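Local coordinates for uncharacterized protein (Parabacteroides distasonis, PDB 3LM3) that is of unknown function but is probably a glycoside hydrolase or deacetylase built on a barrel-like fold of parallel strands and helices, at residues G70-G75 with Y102-T107; F22-I27 with H318-G323; Y94-Q99 with K136-G141. All blocks are in the same frame, centred on the assembly; numbering follows the deposited sequence. Where two conformers were deposited one is given.

Contact 1: residues G70-G75 with Y102-T107; sequences GRLTWG and YGDEVT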
loop_
_atom_site.group_PDB
_atom_site.type_symbol
_atom_site.label_atom_id
_atom_site.label_comp_id
_atom_site.label_asym_id
_atom_site.label_seq_id
_atom_site.Cartn_x
_atom_site.Cartn_y
_atom_site.Cartn_z
ATOM N N GLY A 70 13.582 -5.009 -14.310
ATOM C CA GLY A 70 12.655 -5.005 -13.171
ATOM C C GLY A 70 13.145 -5.819 -11.999
ATOM O O GLY A 70 13.771 -6.891 -12.138
ATOM N N ARG A 71 12.863 -5.298 -10.804
ATOM C CA ARG A 71 13.073 -6.063 -9.580
ATOM C C ARG A 71 11.939 -5.787 -8.624
ATOM O O ARG A 71 11.173 -4.816 -8.788
ATOM C CB ARG A 71 14.431 -5.777 -8.954
ATOM C CG ARG A 71 14.645 -4.330 -8.631
ATOM C CD ARG A 71 15.216 -3.574 -9.849
ATOM N NE ARG A 71 15.690 -2.264 -9.470
ATOM C CZ ARG A 71 16.112 -1.343 -10.328
ATOM N NH1 ARG A 71 16.167 -1.609 -11.626
ATOM N NH2 ARG A 71 16.495 -0.158 -9.882
ATOM N N LEU A 72 11.794 -6.694 -7.666
ATOM C CA LEU A 72 10.654 -6.700 -6.762
ATOM C C LEU A 72 11.097 -7.084 -5.357
ATOM O O LEU A 72 12.241 -7.464 -5.115
ATOM C CB LEU A 72 9.587 -7.639 -7.301
ATOM C CG LEU A 72 9.922 -9.117 -7.501
ATOM C CD1 LEU A 72 10.059 -9.894 -6.184
ATOM C CD2 LEU A 72 8.875 -9.777 -8.448
ATOM N N THR A 73 10.176 -6.971 -4.409
ATOM C CA THR A 73 10.385 -7.359 -3.036
ATOM C C THR A 73 9.738 -8.691 -2.760
ATOM O O THR A 73 8.524 -8.829 -2.933
ATOM C CB THR A 73 9.791 -6.297 -2.109
ATOM O OG1 THR A 73 10.433 -5.036 -2.361
ATOM C CG2 THR A 73 9.933 -6.654 -0.636
ATOM N N TRP A 74 10.526 -9.648 -2.291
ATOM C CA TRP A 74 10.005 -10.910 -1.761
ATOM C C TRP A 74 9.760 -10.718 -0.288
ATOM O O TRP A 74 10.672 -10.348 0.456
ATOM C CB TRP A 74 11.040 -12.002 -1.961
ATOM C CG TRP A 74 11.359 -12.314 -3.393
ATOM C CD1 TRP A 74 12.449 -11.867 -4.109
ATOM C CD2 TRP A 74 10.621 -13.169 -4.289
ATOM N NE1 TRP A 74 12.417 -12.394 -5.376
ATOM C CE2 TRP A 74 11.304 -13.195 -5.508
ATOM C CE3 TRP A 74 9.419 -13.906 -4.169
ATOM C CZ2 TRP A 74 10.861 -13.937 -6.604
ATOM C CZ3 TRP A 74 8.985 -14.651 -5.253
ATOM C CH2 TRP A 74 9.694 -14.666 -6.461
ATOM N N GLY A 75 8.550 -10.967 0.159
ATOM C CA GLY A 75 8.214 -10.817 1.550
ATOM C C GLY A 75 7.782 -12.140 2.148
ATOM O O GLY A 75 6.863 -12.786 1.631
ATOM N N TYR A 102 18.958 -10.352 -9.887
ATOM C CA TYR A 102 18.109 -9.236 -10.286
ATOM C C TYR A 102 18.205 -8.038 -9.367
ATOM O O TYR A 102 17.710 -6.946 -9.703
ATOM C CB TYR A 102 16.613 -9.671 -10.310
ATOM C CG TYR A 102 16.296 -10.816 -11.211
ATOM C CD1 TYR A 102 16.374 -10.695 -12.579
ATOM C CD2 TYR A 102 15.937 -12.040 -10.681
ATOM C CE1 TYR A 102 16.076 -11.781 -13.392
ATOM C CE2 TYR A 102 15.636 -13.112 -11.478
ATOM C CZ TYR A 102 15.713 -12.989 -12.840
ATOM O OH TYR A 102 15.463 -14.066 -13.678
ATOM N N GLY A 103 18.745 -8.237 -8.172
ATOM C CA GLY A 103 18.697 -7.194 -7.157
ATOM C C GLY A 103 17.313 -7.107 -6.516
ATOM O O GLY A 103 16.920 -6.052 -5.976
ATOM N N ASP A 104 16.565 -8.209 -6.533
ATOM C CA ASP A 104 15.310 -8.249 -5.774
ATOM C C ASP A 104 15.647 -8.028 -4.295
ATOM O O ASP A 104 16.730 -8.373 -3.843
ATOM C CB ASP A 104 14.570 -9.582 -5.925
ATOM C CG ASP A 104 13.961 -9.795 -7.305
ATOM O OD1 ASP A 104 13.787 -8.797 -8.047
ATOM O OD2 ASP A 104 13.653 -10.983 -7.574
ATOM N N GLU A 105 14.684 -7.489 -3.561
ATOM C CA GLU A 105 14.762 -7.321 -2.116
ATOM C C GLU A 105 14.175 -8.577 -1.448
ATOM O O GLU A 105 13.256 -9.202 -1.980
ATOM C CB GLU A 105 13.971 -6.060 -1.721
ATOM C CG GLU A 105 13.857 -5.743 -0.264
ATOM C CD GLU A 105 13.282 -4.378 -0.010
ATOM O OE1 GLU A 105 12.262 -4.023 -0.629
ATOM O OE2 GLU A 105 13.847 -3.628 0.820
ATOM N N VAL A 106 14.670 -8.903 -0.257
ATOM C CA VAL A 106 14.167 -10.005 0.540
ATOM C C VAL A 106 13.880 -9.480 1.924
ATOM O O VAL A 106 14.777 -8.951 2.607
ATOM C CB VAL A 106 15.208 -11.128 0.635
ATOM C CG1 VAL A 106 14.606 -12.364 1.417
ATOM C CG2 VAL A 106 15.691 -11.547 -0.784
ATOM N N THR A 107 12.620 -9.558 2.335
ATOM C CA THR A 107 12.271 -9.011 3.631
ATOM C C THR A 107 11.119 -9.728 4.299
ATOM O O THR A 107 10.635 -10.760 3.838
ATOM C CB THR A 107 12.001 -7.464 3.535
ATOM O OG1 THR A 107 12.093 -6.913 4.856
ATOM C CG2 THR A 107 10.622 -7.161 2.882
HETATM O O HOH W 1 16.580 -6.779 -12.400
#

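Contact 2: residues F22-I27 with H318-G323; sequences FVTLCI and HFVTFG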
loop_
_atom_site.group_PDB
_atom_site.type_symbol
_atom_site.label_atom_id
_atom_site.label_comp_id
_atom_site.label_asym_id
_atom_site.label_seq_id
_atom_site.Cartn_x
_atom_site.Cartn_y
_atom_site.Cartn_z
ATOM N N PHE A 22 7.235 4.871 -11.161
ATOM C CA PHE A 22 7.707 3.706 -10.449
ATOM C C PHE A 22 6.570 2.749 -10.151
ATOM O O PHE A 22 5.485 3.179 -9.775
ATOM C CB PHE A 22 8.291 4.102 -9.113
ATOM C CG PHE A 22 9.481 5.009 -9.233
ATOM C CD1 PHE A 22 10.740 4.475 -9.377
ATOM C CD2 PHE A 22 9.338 6.382 -9.247
ATOM C CE1 PHE A 22 11.840 5.313 -9.519
ATOM C CE2 PHE A 22 10.437 7.231 -9.436
ATOM C CZ PHE A 22 11.698 6.672 -9.537
ATOM N N VAL A 23 6.865 1.452 -10.298
ATOM C CA VAL A 23 6.005 0.384 -9.781
ATOM C C VAL A 23 6.828 -0.414 -8.781
ATOM O O VAL A 23 7.920 -0.893 -9.123
ATOM C CB VAL A 23 5.484 -0.567 -10.870
ATOM C CG1 VAL A 23 4.767 -1.788 -10.252
ATOM C CG2 VAL A 23 4.573 0.163 -11.858
ATOM N N THR A 24 6.299 -0.574 -7.577
ATOM C CA THR A 24 6.909 -1.427 -6.571
ATOM C C THR A 24 5.997 -2.617 -6.329
ATOM O O THR A 24 4.889 -2.454 -5.802
ATOM C CB THR A 24 7.181 -0.686 -5.270
ATOM O OG1 THR A 24 5.973 -0.131 -4.730
ATOM C CG2 THR A 24 8.194 0.449 -5.456
ATOM N N LEU A 25 6.447 -3.811 -6.705
ATOM C CA LEU A 25 5.739 -5.054 -6.473
ATOM C C LEU A 25 6.393 -5.835 -5.356
ATOM O O LEU A 25 7.624 -5.903 -5.256
ATOM C CB LEU A 25 5.785 -5.940 -7.719
ATOM C CG LEU A 25 5.268 -7.375 -7.576
ATOM C CD1 LEU A 25 3.775 -7.401 -7.269
ATOM C CD2 LEU A 25 5.581 -8.196 -8.855
ATOM N N CYS A 26 5.571 -6.428 -4.520
ATOM C CA CYS A 26 5.991 -7.449 -3.567
ATOM C C CYS A 26 5.243 -8.749 -3.845
ATOM O O CYS A 26 4.028 -8.737 -4.101
ATOM C CB CYS A 26 5.707 -7.011 -2.145
ATOM S SG CYS A 26 5.864 -8.315 -0.881
ATOM N N ILE A 27 5.984 -9.849 -3.842
ATOM C CA ILE A 27 5.405 -11.200 -3.857
ATOM C C ILE A 27 5.545 -11.786 -2.452
ATOM O O ILE A 27 6.678 -11.817 -1.902
ATOM C CB ILE A 27 6.064 -12.126 -4.924
ATOM C CG1 ILE A 27 5.827 -11.565 -6.320
ATOM C CG2 ILE A 27 5.496 -13.560 -4.806
ATOM C CD1 ILE A 27 6.523 -12.316 -7.397
ATOM N N HIS A 318 9.948 2.492 -14.068
ATOM C CA HIS A 318 10.926 1.683 -13.362
ATOM C C HIS A 318 10.213 0.745 -12.406
ATOM O O HIS A 318 9.467 1.212 -11.523
ATOM C CB HIS A 318 11.870 2.577 -12.565
ATOM C CG HIS A 318 12.628 3.533 -13.416
ATOM N ND1 HIS A 318 13.715 3.142 -14.162
ATOM C CD2 HIS A 318 12.459 4.858 -13.648
ATOM C CE1 HIS A 318 14.190 4.196 -14.812
ATOM N NE2 HIS A 318 13.448 5.248 -14.529
ATOM N N PHE A 319 10.434 -0.556 -12.566
ATOM C CA PHE A 319 9.948 -1.571 -11.661
ATOM C C PHE A 319 11.076 -1.832 -10.661
ATOM O O PHE A 319 12.093 -2.429 -11.000
ATOM C CB PHE A 319 9.560 -2.861 -12.396
ATOM C CG PHE A 319 8.232 -2.759 -13.144
ATOM C CD1 PHE A 319 8.095 -2.023 -14.318
ATOM C CD2 PHE A 319 7.109 -3.360 -12.624
ATOM C CE1 PHE A 319 6.835 -1.959 -14.967
ATOM C CE2 PHE A 319 5.881 -3.295 -13.271
ATOM C CZ PHE A 319 5.756 -2.574 -14.430
ATOM N N VAL A 320 10.863 -1.340 -9.443
ATOM C CA VAL A 320 11.898 -1.355 -8.398
ATOM C C VAL A 320 11.335 -1.929 -7.110
ATOM O O VAL A 320 10.127 -2.114 -6.960
ATOM C CB VAL A 320 12.486 0.064 -8.165
ATOM C CG1 VAL A 320 13.022 0.636 -9.495
ATOM C CG2 VAL A 320 11.466 1.003 -7.566
ATOM N N THR A 321 12.230 -2.228 -6.176
ATOM C CA THR A 321 11.808 -2.781 -4.903
ATOM C C THR A 321 11.118 -1.716 -4.034
ATOM O O THR A 321 11.337 -0.514 -4.227
ATOM C CB THR A 321 12.961 -3.421 -4.124
ATOM O OG1 THR A 321 13.758 -2.383 -3.537
ATOM C CG2 THR A 321 13.823 -4.316 -5.007
ATOM N N PHE A 322 10.277 -2.150 -3.090
ATOM C CA PHE A 322 9.688 -1.211 -2.120
ATOM C C PHE A 322 10.765 -0.407 -1.436
ATOM O O PHE A 322 10.657 0.804 -1.306
ATOM C CB PHE A 322 8.801 -1.961 -1.099
ATOM C CG PHE A 322 7.348 -2.111 -1.522
ATOM C CD1 PHE A 322 6.967 -3.116 -2.382
ATOM C CD2 PHE A 322 6.377 -1.237 -1.052
ATOM C CE1 PHE A 322 5.638 -3.270 -2.767
ATOM C CE2 PHE A 322 5.040 -1.382 -1.432
ATOM C CZ PHE A 322 4.674 -2.395 -2.297
ATOM N N GLY A 323 11.807 -1.087 -0.945
ATOM C CA GLY A 323 12.869 -0.416 -0.236
ATOM C C GLY A 323 13.606 0.599 -1.099
ATOM O O GLY A 323 13.949 1.700 -0.639
#

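Contact 3: residues Y94-Q99 with K136-G141; sequences YVVECQ and KMVGNG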
loop_
_atom_site.group_PDB
_atom_site.type_symbol
_atom_site.label_atom_id
_atom_site.label_comp_id
_atom_site.label_asym_id
_atom_site.label_seq_id
_atom_site.Cartn_x
_atom_site.Cartn_y
_atom_site.Cartn_z
ATOM N N TYR A 94 15.809 -20.132 -4.108
ATOM C CA TYR A 94 15.518 -19.443 -5.357
ATOM C C TYR A 94 15.450 -17.939 -5.152
ATOM O O TYR A 94 15.969 -17.150 -5.945
ATOM C CB TYR A 94 14.189 -19.949 -5.937
ATOM C CG TYR A 94 13.710 -19.163 -7.140
ATOM C CD1 TYR A 94 14.325 -19.307 -8.367
ATOM C CD2 TYR A 94 12.692 -18.252 -7.045
ATOM C CE1 TYR A 94 13.913 -18.579 -9.459
ATOM C CE2 TYR A 94 12.272 -17.536 -8.130
ATOM C CZ TYR A 94 12.894 -17.694 -9.329
ATOM O OH TYR A 94 12.488 -16.952 -10.427
ATOM N N VAL A 95 14.826 -17.515 -4.074
ATOM C CA VAL A 95 14.736 -16.105 -3.776
ATOM C C VAL A 95 16.130 -15.485 -3.525
ATOM O O VAL A 95 16.419 -14.360 -3.950
ATOM C CB VAL A 95 13.773 -15.856 -2.588
ATOM C CG1 VAL A 95 13.965 -14.479 -2.044
ATOM C CG2 VAL A 95 12.325 -16.062 -3.053
ATOM N N VAL A 96 17.033 -16.228 -2.872
ATOM C CA VAL A 96 18.410 -15.751 -2.711
ATOM C C VAL A 96 19.099 -15.591 -4.088
ATOM O O VAL A 96 19.786 -14.593 -4.348
ATOM C CB VAL A 96 19.215 -16.658 -1.798
ATOM C CG1 VAL A 96 20.705 -16.239 -1.796
ATOM C CG2 VAL A 96 18.654 -16.619 -0.355
ATOM N N GLU A 97 18.897 -16.561 -4.969
ATOM C CA GLU A 97 19.399 -16.477 -6.355
ATOM C C GLU A 97 18.850 -15.229 -7.022
ATOM O O GLU A 97 19.545 -14.577 -7.777
ATOM C CB GLU A 97 19.011 -17.719 -7.140
ATOM C CG GLU A 97 19.767 -18.989 -6.737
ATOM C CD GLU A 97 19.166 -20.323 -7.227
ATOM O OE1 GLU A 97 18.118 -20.370 -7.893
ATOM O OE2 GLU A 97 19.767 -21.376 -6.913
ATOM N N CYS A 98 17.577 -14.908 -6.781
ATOM C CA CYS A 98 16.962 -13.697 -7.376
ATOM C C CYS A 98 17.539 -12.392 -6.817
ATOM O O CYS A 98 17.692 -11.403 -7.529
ATOM C CB CYS A 98 15.452 -13.721 -7.142
ATOM S SG CYS A 98 14.565 -14.948 -8.113
ATOM N N GLN A 99 17.845 -12.380 -5.529
ATOM C CA GLN A 99 18.486 -11.226 -4.928
ATOM C C GLN A 99 19.810 -10.957 -5.672
ATOM O O GLN A 99 20.112 -9.820 -6.032
ATOM C CB GLN A 99 18.690 -11.454 -3.431
ATOM C CG GLN A 99 19.179 -10.265 -2.654
ATOM C CD GLN A 99 20.634 -9.932 -2.889
ATOM O OE1 GLN A 99 21.471 -10.828 -3.047
ATOM N NE2 GLN A 99 20.959 -8.638 -2.843
ATOM N N LYS A 136 21.304 -13.657 7.202
ATOM C CA LYS A 136 22.103 -14.880 7.138
ATOM C C LYS A 136 21.768 -15.712 5.922
ATOM O O LYS A 136 22.648 -16.317 5.318
ATOM C CB LYS A 136 21.967 -15.693 8.416
ATOM C CG LYS A 136 22.737 -15.092 9.606
HETATM N N MSE A 137 20.497 -15.721 5.525
HETATM C CA MSE A 137 19.967 -16.439 4.349
HETATM C C MSE A 137 20.629 -15.932 3.078
HETATM O O MSE A 137 21.098 -16.687 2.231
HETATM C CB MSE A 137 18.426 -16.214 4.288
HETATM C CG MSE A 137 17.647 -16.776 3.104
HETATM SE SE MSE A 137 15.747 -16.266 3.203
HETATM C CE MSE A 137 15.386 -16.148 1.293
ATOM N N VAL A 138 20.591 -14.614 2.916
ATOM C CA VAL A 138 21.102 -13.985 1.694
ATOM C C VAL A 138 22.628 -13.958 1.744
ATOM O O VAL A 138 23.288 -14.137 0.720
ATOM C CB VAL A 138 20.526 -12.575 1.480
ATOM C CG1 VAL A 138 21.235 -11.845 0.284
ATOM C CG2 VAL A 138 19.034 -12.671 1.259
ATOM N N GLY A 139 23.160 -13.725 2.938
ATOM C CA GLY A 139 24.564 -13.750 3.195
ATOM C C GLY A 139 25.198 -12.418 2.860
ATOM O O GLY A 139 24.562 -11.466 2.384
ATOM N N ASN A 140 26.467 -12.355 3.201
ATOM C CA ASN A 140 27.357 -11.258 2.911
ATOM C C ASN A 140 26.842 -9.880 3.343
ATOM O O ASN A 140 27.057 -8.850 2.725
ATOM C CB ASN A 140 27.822 -11.417 1.477
ATOM C CG ASN A 140 28.565 -12.748 1.293
ATOM O OD1 ASN A 140 29.615 -12.940 1.894
ATOM N ND2 ASN A 140 27.979 -13.691 0.544
ATOM N N GLY A 141 26.235 -9.904 4.520
ATOM C CA GLY A 141 25.829 -8.693 5.233
ATOM C C GLY A 141 24.556 -8.046 4.753
ATOM O O GLY A 141 24.246 -6.953 5.174
#

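Contact 1: residues G70-G75 with Y102-T107
Thr73, Trp74 and Gly75 pair in register with Glu105, Val106 and Thr107 as neighbouring parallel strands, consistent with the beta/alpha barrel of this family; helix 86-102 makes the crossover between them. Trp74 N donates to Glu105 O (2.8 Å) and Thr107 N to Trp74 O (2.8 Å), while Glu105 N reaches Leu72 O at the strand start. Just ahead of its strand, Asp104 bridges to Leu72 and Trp74 of segment 70-75. Its CB lies against Leu72 O (3.3 Å); chi1 of -71° puts CG beside the backbone N, and from there the two oxygens meet different donors. OD1 takes the N-H of Leu72 (2.9 Å) from above the carboxylate plane and is also salt-bridged to Arg60. OD2 receives NE1 of Trp74 (2.9 Å), again from above that plane, with ring and carboxylate planes 62° apart. This bond restrains the rotation of the indole, and Leu72 CD1 covers part of one of its faces. On the face opposite Trp74, Thr73 and Glu105 run alongside each other, their OG1 and OE1 also taking Phe322 N and Gly323 N; Thr73 OG1 donates to the anti lone pair of Glu105 OE1 at 2.7 Å.

Contact 2: residues F22-I27 with H318-G323
Thr24 holds OG1 between its backbone N and carbonyl carbon (chi1 58°), which places the hydroxyl above the ring of Phe322; in Val23, CG1 stands anti to the backbone N (chi1 171°) and meets the ring of Phe319. The Val23-Phe319 contact belongs to a parallel strand pair, 22-27 with 318-320, in the sheet expected for a beta/alpha barrel of the hydrolase/deacetylase type, whereas Phe322 stands at the start of helix 322-332, into which the second segment directly turns. The backbones are joined by Val23 N to His318 O (2.9 Å) and Val320 N to Val23 O (3.0 Å). On one side of the sheet, Val23 and Phe319 run alongside each other: Val23 CB makes a CH-pi contact over the ring face, 3.9 Å from the Phe319 centroid, and Val23 CG1 packs on Phe319 CE2 at 3.6 Å. On the other side, the Phe22 and His318 rings meet obliquely, planes 33° apart, and Phe22 CD1 touches Val320 CG2.

Thr321 is the N-cap, its OG1 hydrogen-bonded to Glu324 N, and the first helical side chain, Phe322, swings back across the strand at about a right angle to Thr24. Thr24 OG1 sits 3.5 Å above the Phe322 ring plane, over its centre, while it is hydrogen-bonded to Trp281 NE1; CB of Thr24 forms a CH-pi contact with the same face. Replacing Phe322 by an alanine is likely to leave a gap between the helix start and strand 22-27 and strip the aromatic cover from Thr24. The ring edge meets the peptide joining Leu25 and Cys26, with Phe322 CE1 3.6 Å from Cys26 N and 3.8 Å from Cys26 CB.

Contact 3: residues Y94-Q99 with K136-G141
The side chains of Val96 and of Met137, a selenomethionine, pass each other in opposite senses. Val96 CG2, beside its own backbone N, comes within 3.6 Å of Met137 O and, in the one of two modelled Met137 conformers described here, equally close to Met137 CG. That chain leaves its helix with CG anti to the backbone N (chi1 176°), runs on extended and bends only at its last torsion, which brings CE to 3.7 Å from Val96 CG2 and 4.0 Å from Val95 CG1; this end contact is less certain because of the second conformer. Beside it, Gln99 crosses Val138 at about a right angle. A bend at chi2 (-74°) turns its amide so that OE1 lies 3.5 Å from Val138 CG1, with CG and CD of Gln99 also near that methyl. No hydrogen bond joins the two segments, so the contact rests on apolar and van der Waals touches. Gly139, with positive phi, follows the end of helix 120-138. Helices 86-102 and 120-138 thus touch each other, and through Val95, Gln99, Met137 and Val138 both pack on Val106 of strand 105-108, as helices do outside the strands of a beta/alpha barrel.

In the fold
Contact 1 and contact 2 share one sheet, their centres about 8 Å apart. Strand 21-29 uses the same edge for both: its start pairs with 318-320, and further on it bonds to 73-76, where Leu25 O meets Thr73 N and Ile27 N meets Thr73 O, each at 2.9 Å. The helix start of contact 2 is tied to contact 1 as well, through Phe322 N to Thr73 OG1 and Gly323 N to Glu105 OE1. Contact 3 lies outside this sheet, its centre about 10 Å from that of contact 1, and Val95 CG2 packs on Trp74 CD2 at 3.6 Å. Contacts 2 and 3 do not touch. A bound PEG lies about 12 Å from the Phe22 side chain.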